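Local coordinates for solute-binding periplasmic protein of iron/siderophore ABC transporter (Yersinia pestis, PDB 6B2Y) that probably captures a chelated iron or siderophore complex in the periplasm and hands it to an ABC transporter for import, at residues 295-299 with 300-304; 327-330 with 331-335. All coordinates share one frame; numbering follows the deposited sequence.

Contact 1 of 2, residues 295-299 with 300-304; sequences AQVTP and EQAQA
Thr-298 and Gln-301 form a capping box at the start of helix 299-310, each side chain serving the other's backbone. Thr-298, the N-cap, has OG1 between its backbone N and carbonyl carbon (chi1 69°), and from there it accepts the amide of Gln-301, N to OG1 3.2 Å. In return the Gln-301 side chain, extended beyond CG, reaches back until its OE1 takes the Thr-298 N-H; N and OE1 are 3.0 Å apart and the bond is nearly straight, though the donor is tilted 27° from the amide carbonyl plane. A water bridges Thr-298 OG1 and Glu-300 OE2, lying 2.7 Å from the first and 2.8 Å from the second. Glu-300 suits the first turn, where a carboxylate would probably be favoured by the helix dipole. Pro-299 suits the first helical position, which needs no amide donor. Backbone bonds from Ala-302 N to Thr-298 O and from Gln-303 N to Pro-299 O begin the helix. The apolar part is small: Val-297 CG1 packs on Ala-302 CB at 3.9 Å, two compact side chains on the buried side. The preceding loop rests on helix 93-102 through Val-297 and Gln-94, while Gln-303 NE2 bonds Glu-383 O on strand 381-383.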
# COMPACT_ATOMS: atom_id res chain seq x y z
N ALA A 295 -12.50 -2.77 1.06
CA ALA A 295 -13.34 -3.22 -0.04
C ALA A 295 -14.79 -3.44 0.37
O ALA A 295 -15.64 -3.57 -0.51
CB ALA A 295 -12.78 -4.52 -0.64
N GLN A 296 -15.07 -3.47 1.67
CA GLN A 296 -16.43 -3.70 2.15
C GLN A 296 -16.94 -2.52 2.97
O GLN A 296 -17.98 -2.63 3.64
CB GLN A 296 -16.49 -4.98 2.98
CG GLN A 296 -16.11 -6.25 2.20
CD GLN A 296 -16.11 -7.50 3.06
OE1 GLN A 296 -15.51 -7.52 4.14
NE2 GLN A 296 -16.80 -8.53 2.60
N VAL A 297 -16.26 -1.38 2.93
CA VAL A 297 -16.63 -0.21 3.71
C VAL A 297 -17.42 0.74 2.82
O VAL A 297 -17.03 1.01 1.68
CB VAL A 297 -15.38 0.48 4.29
CG1 VAL A 297 -15.76 1.79 4.95
CG2 VAL A 297 -14.72 -0.46 5.29
N THR A 298 -18.55 1.24 3.35
CA THR A 298 -19.37 2.23 2.67
C THR A 298 -18.90 3.63 3.01
O THR A 298 -18.26 3.85 4.05
CB THR A 298 -20.84 2.07 3.09
OG1 THR A 298 -20.99 2.47 4.46
CG2 THR A 298 -21.27 0.63 2.94
N PRO A 299 -19.22 4.62 2.17
CA PRO A 299 -18.90 6.02 2.52
C PRO A 299 -19.34 6.40 3.92
O PRO A 299 -18.55 6.99 4.67
CB PRO A 299 -19.63 6.82 1.44
CG PRO A 299 -19.62 5.92 0.24
CD PRO A 299 -19.78 4.52 0.80
N GLU A 300 -20.56 6.03 4.32
CA GLU A 300 -21.06 6.44 5.63
C GLU A 300 -20.23 5.85 6.76
O GLU A 300 -19.91 6.55 7.72
CB GLU A 300 -22.53 6.05 5.78
CG GLU A 300 -23.07 6.21 7.19
CD GLU A 300 -23.18 4.89 7.95
OE1 GLU A 300 -22.48 4.73 8.98
OE2 GLU A 300 -23.97 4.01 7.53
N GLN A 301 -19.86 4.57 6.66
CA GLN A 301 -19.06 3.94 7.71
C GLN A 301 -17.68 4.58 7.82
O GLN A 301 -17.18 4.83 8.92
CB GLN A 301 -18.91 2.45 7.44
CG GLN A 301 -20.18 1.63 7.58
CD GLN A 301 -20.01 0.25 6.99
OE1 GLN A 301 -19.26 0.07 6.03
NE2 GLN A 301 -20.68 -0.74 7.56
N ALA A 302 -17.03 4.80 6.67
CA ALA A 302 -15.73 5.47 6.68
C ALA A 302 -15.85 6.83 7.36
O ALA A 302 -15.10 7.14 8.29
CB ALA A 302 -15.22 5.62 5.25
N GLN A 303 -16.82 7.64 6.92
CA GLN A 303 -17.02 8.97 7.48
C GLN A 303 -17.21 8.91 8.98
O GLN A 303 -16.66 9.74 9.70
CB GLN A 303 -18.22 9.63 6.81
CG GLN A 303 -18.41 11.08 7.19
CD GLN A 303 -17.20 11.91 6.82
OE1 GLN A 303 -16.48 12.40 7.68
NE2 GLN A 303 -16.97 12.05 5.52
N ALA A 304 -17.99 7.95 9.47
CA ALA A 304 -18.26 7.85 10.91
C ALA A 304 -17.03 7.44 11.70
O ALA A 304 -16.80 7.94 12.82
CB ALA A 304 -19.39 6.86 11.15
O HOH W 1 -23.32 2.05 5.66

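Contact 2 of 2, residues 327-330 with 331-335; sequences YAIW and HNYYN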
# COMPACT_ATOMS: atom_id res chain seq x y z
N TYR A 327 -8.58 14.32 6.49
CA TYR A 327 -8.85 13.30 5.49
C TYR A 327 -8.35 11.95 6.01
O TYR A 327 -7.54 11.89 6.93
CB TYR A 327 -8.17 13.63 4.14
CG TYR A 327 -8.37 15.07 3.72
CD1 TYR A 327 -9.40 15.41 2.86
CD2 TYR A 327 -7.55 16.09 4.21
CE1 TYR A 327 -9.61 16.72 2.48
CE2 TYR A 327 -7.76 17.42 3.84
CZ TYR A 327 -8.79 17.72 2.97
OH TYR A 327 -9.02 19.03 2.58
N ALA A 328 -8.84 10.87 5.39
CA ALA A 328 -8.32 9.54 5.69
C ALA A 328 -8.02 8.79 4.40
O ALA A 328 -8.72 8.94 3.39
CB ALA A 328 -9.29 8.71 6.55
N ILE A 329 -6.96 7.97 4.46
CA ILE A 329 -6.48 7.19 3.33
C ILE A 329 -6.31 5.74 3.76
O ILE A 329 -5.96 5.45 4.90
CB ILE A 329 -5.14 7.76 2.79
CG1 ILE A 329 -4.75 7.07 1.49
CG2 ILE A 329 -4.04 7.63 3.86
CD1 ILE A 329 -5.63 7.45 0.31
N TRP A 330 -6.55 4.82 2.82
CA TRP A 330 -6.38 3.39 3.09
C TRP A 330 -4.92 3.06 3.37
O TRP A 330 -4.04 3.38 2.57
CB TRP A 330 -6.88 2.58 1.90
CG TRP A 330 -7.03 1.09 2.07
CD1 TRP A 330 -7.78 0.43 3.01
CD2 TRP A 330 -6.46 0.08 1.23
NE1 TRP A 330 -7.70 -0.94 2.81
CE2 TRP A 330 -6.90 -1.18 1.72
CE3 TRP A 330 -5.63 0.11 0.09
CZ2 TRP A 330 -6.53 -2.38 1.13
CZ3 TRP A 330 -5.26 -1.09 -0.49
CH2 TRP A 330 -5.70 -2.32 0.03
N HIS A 331 -4.67 2.40 4.50
CA HIS A 331 -3.30 2.25 4.96
C HIS A 331 -2.48 1.37 4.03
O HIS A 331 -1.27 1.61 3.86
CB HIS A 331 -3.24 1.69 6.36
CG HIS A 331 -1.85 1.48 6.84
ND1 HIS A 331 -1.01 2.53 7.16
CD2 HIS A 331 -1.12 0.35 7.00
CE1 HIS A 331 0.17 2.06 7.50
NE2 HIS A 331 0.13 0.73 7.43
N ASN A 332 -3.10 0.37 3.42
CA ASN A 332 -2.31 -0.58 2.63
C ASN A 332 -1.71 0.04 1.38
O ASN A 332 -0.83 -0.59 0.77
CB ASN A 332 -3.16 -1.79 2.27
CG ASN A 332 -3.42 -2.67 3.47
OD1 ASN A 332 -2.52 -2.96 4.25
ND2 ASN A 332 -4.68 -3.10 3.63
N TYR A 333 -2.11 1.27 1.00
CA TYR A 333 -1.36 1.98 -0.03
C TYR A 333 0.07 2.29 0.42
O TYR A 333 0.89 2.74 -0.41
CB TYR A 333 -2.08 3.28 -0.45
CG TYR A 333 -3.40 3.06 -1.19
CD1 TYR A 333 -3.51 2.14 -2.22
CD2 TYR A 333 -4.53 3.81 -0.86
CE1 TYR A 333 -4.73 1.96 -2.89
CE2 TYR A 333 -5.73 3.63 -1.51
CZ TYR A 333 -5.84 2.70 -2.52
OH TYR A 333 -7.06 2.55 -3.15
N TYR A 334 0.40 2.08 1.70
CA TYR A 334 1.77 2.31 2.15
C TYR A 334 2.73 1.24 1.66
O TYR A 334 3.95 1.39 1.83
CB TYR A 334 1.78 2.43 3.69
CG TYR A 334 1.92 1.13 4.44
CD1 TYR A 334 2.92 0.96 5.40
CD2 TYR A 334 1.06 0.07 4.19
CE1 TYR A 334 3.05 -0.24 6.08
CE2 TYR A 334 1.18 -1.12 4.87
CZ TYR A 334 2.18 -1.27 5.81
OH TYR A 334 2.30 -2.47 6.49
N ASN A 335 2.22 0.17 1.06
CA ASN A 335 3.08 -0.90 0.53
C ASN A 335 2.35 -1.61 -0.61
O ASN A 335 2.08 -2.81 -0.57
CB ASN A 335 3.45 -1.89 1.64
CG ASN A 335 4.57 -2.82 1.23
OD1 ASN A 335 5.24 -2.57 0.23
ND2 ASN A 335 4.77 -3.89 1.99
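Trp-330 folds back against Asn-332 and Tyr-333 where strand 326-330, between strands 275-280 and 381-383 in the mixed sheet of this periplasmic binding protein, runs into a 3-10 turn. Its CB lies 3.7 Å from Tyr-333 CE2, and CG, anti to the backbone N (chi1 -170°), passes 3.6 Å from His-331 N and carries the indole alongside the turn. Along the six-membered ring, CE3 lies 3.6 Å from Tyr-333 CE1, above the centre of the phenol: a T-shaped stack with planes at 77°, the indole edge meeting the tyrosine face. CZ3 and CH2 lie under Asn-332 CB, which makes a CH-pi contact 3.4 Å from the ring centroid. CZ2, next round the rim, meets Asn-332 ND2 at 3.2 Å, the amide plane standing almost upright on the indole. A broad aromatic suits this buried corner because its face and edge serve different partners. Asparagine gives an apolar CB to the ring and a polar end to Arg-64, whose NH1 bonds OD1 and helps to fix the amide. Helix 340-350 touches Ile-329 and Tyr-333. The turn is closed by Tyr-333 N bonding Trp-330 O at 3.3 Å, the donor well above the carbonyl plane.

How the contacts relate
Contact 1 lies toward the outside of the chain and contact 2 near its middle, with centres about 14 Å apart and nearest atoms about 5 Å apart. Each marks a change of backbone form: loop into helix at 295-304, strand into 3-10 turn at 327-335. At the more exposed site polar side chains satisfy backbone groups at the helix start and a water bridges two side chains, whereas the buried one relies on aromatic and apolar packing, with polar ends held by residues beyond it. Both lean on the edge strand 381-383, contact 1 through Gln-303 and contact 2 through Ile-329 and Tyr-333. Tyr-380 touches Ala-295, in the loop leading into contact 1, and meets Trp-330 edge-to-face.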